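Local coordinates for substrate binding periplasmic protein (Ralstonia solanacearum, PDB 3LOP) that probably captures leucine or a similar amino acid in the periplasm, in the cleft between its two lobes, for delivery to a transporter, at residues L78-V81 against N85-A88. Residues are numbered along the deposited sequence; the frame is centred on the assembly and turned at random.
Sequences LTVV and NVEA. With LEU (leucine), chain B.
Val80 reaches from the loop that leaves strand 74-78 to the first turn of helix 83-91 and meets Val86 there. CB of Val80 lies 3.9 Å from CG2 of Val86. One bond further out, Val80 CG1 comes to 3.7 Å from the same methyl. This CG1 is also 4.3 Å from Asn85 CB. It stands opposite the backbone N of Val80 (chi1 171°), which brings this branch against Val86 CG2. Val86 answers with the branch that lies beside its own backbone N, and the two side chains run at a slant to each other. Thr61 of helix 58-71 also touches Val80, and Met112 packs on Val86; both valines are buried.

One residue along the loop, the backbone makes the contact: Val81 O lies 3.3 Å from CB of Asn85. The CB of Val81 points away from helix segment 85-88, and its CG1 approaches N of the bound leucine to 3.6 Å. That is a van der Waals contact; the leucine is hydrogen-bonded by Gln18, Arg285 and the carbonyl of Ala106.

Such a loop, running from the C-terminal end of a parallel strand into the next helix and lining the ligand cleft, is characteristic of the alpha/beta lobes of periplasmic binding proteins.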
loop_
_atom_site.group_PDB
_atom_site.type_symbol
_atom_site.label_atom_id
_atom_site.label_comp_id
_atom_site.label_asym_id
_atom_site.label_seq_id
_atom_site.Cartn_x
_atom_site.Cartn_y
_atom_site.Cartn_z
ATOM N N LEU A 78 -11.894 -4.913 0.171
ATOM C CA LEU A 78 -10.439 -5.056 0.251
ATOM C C LEU A 78 -9.615 -4.028 -0.514
ATOM O O LEU A 78 -10.009 -3.560 -1.581
ATOM C CB LEU A 78 -10.011 -6.431 -0.274
ATOM C CG LEU A 78 -10.143 -7.703 0.554
ATOM C CD1 LEU A 78 -9.793 -8.904 -0.325
ATOM C CD2 LEU A 78 -9.208 -7.637 1.756
ATOM N N THR A 79 -8.457 -3.712 0.059
ATOM C CA THR A 79 -7.435 -2.831 -0.510
ATOM C C THR A 79 -7.787 -1.675 -1.449
ATOM O O THR A 79 -7.361 -1.659 -2.606
ATOM C CB THR A 79 -6.376 -3.686 -1.236
ATOM O OG1 THR A 79 -6.964 -4.285 -2.400
ATOM C CG2 THR A 79 -5.875 -4.798 -0.321
ATOM N N VAL A 80 -8.539 -0.697 -0.960
ATOM C CA VAL A 80 -8.867 0.456 -1.789
ATOM C C VAL A 80 -7.600 1.305 -1.900
ATOM O O VAL A 80 -6.860 1.467 -0.925
ATOM C CB VAL A 80 -10.009 1.290 -1.163
ATOM C CG1 VAL A 80 -10.194 2.594 -1.925
ATOM C CG2 VAL A 80 -11.300 0.487 -1.193
ATOM N N VAL A 81 -7.347 1.836 -3.090
ATOM C CA VAL A 81 -6.157 2.645 -3.342
ATOM C C VAL A 81 -6.423 4.145 -3.283
ATOM O O VAL A 81 -7.442 4.625 -3.779
ATOM C CB VAL A 81 -5.563 2.311 -4.728
ATOM C CG1 VAL A 81 -4.401 3.244 -5.048
ATOM C CG2 VAL A 81 -5.117 0.860 -4.765
ATOM N N ASN A 85 -9.200 8.706 -1.723
ATOM C CA ASN A 85 -10.299 7.808 -2.044
ATOM C C ASN A 85 -10.887 7.162 -0.796
ATOM O O ASN A 85 -12.102 7.135 -0.619
ATOM C CB ASN A 85 -9.823 6.732 -3.026
ATOM C CG ASN A 85 -9.324 7.323 -4.334
ATOM O OD1 ASN A 85 -9.978 7.213 -5.376
ATOM N ND2 ASN A 85 -8.166 7.965 -4.283
ATOM N N VAL A 86 -10.028 6.650 0.076
ATOM C CA VAL A 86 -10.515 6.021 1.292
ATOM C C VAL A 86 -11.125 7.058 2.229
ATOM O O VAL A 86 -12.151 6.801 2.852
ATOM C CB VAL A 86 -9.395 5.269 2.030
ATOM C CG1 VAL A 86 -9.943 4.665 3.318
ATOM C CG2 VAL A 86 -8.834 4.174 1.135
ATOM N N GLU A 87 -10.503 8.228 2.328
ATOM C CA GLU A 87 -11.040 9.262 3.206
ATOM C C GLU A 87 -12.435 9.689 2.754
ATOM O O GLU A 87 -13.262 10.078 3.580
ATOM C CB GLU A 87 -10.082 10.460 3.284
ATOM C CG GLU A 87 -8.753 10.101 3.948
ATOM C CD GLU A 87 -7.846 11.294 4.195
ATOM O OE1 GLU A 87 -7.989 12.319 3.498
ATOM O OE2 GLU A 87 -6.970 11.198 5.083
ATOM N N ALA A 88 -12.707 9.599 1.453
ATOM C CA ALA A 88 -14.030 9.951 0.942
ATOM C C ALA A 88 -15.028 8.875 1.377
ATOM O O ALA A 88 -16.159 9.178 1.756
ATOM C CB ALA A 88 -14.003 10.071 -0.580
HETATM N N LEU B . -2.827 4.156 -1.927
HETATM C CA LEU B . -1.937 4.886 -2.872
HETATM C C LEU B . -0.946 3.927 -3.500
HETATM O O LEU B . -0.417 4.271 -4.575
HETATM C CB LEU B . -1.189 5.973 -2.120
HETATM C CG LEU B . -2.231 6.719 -1.294
HETATM C CD1 LEU B . -1.693 7.072 0.020
HETATM C CD2 LEU B . -2.691 7.917 -2.024
HETATM O OXT LEU B . -0.712 2.850 -2.905
#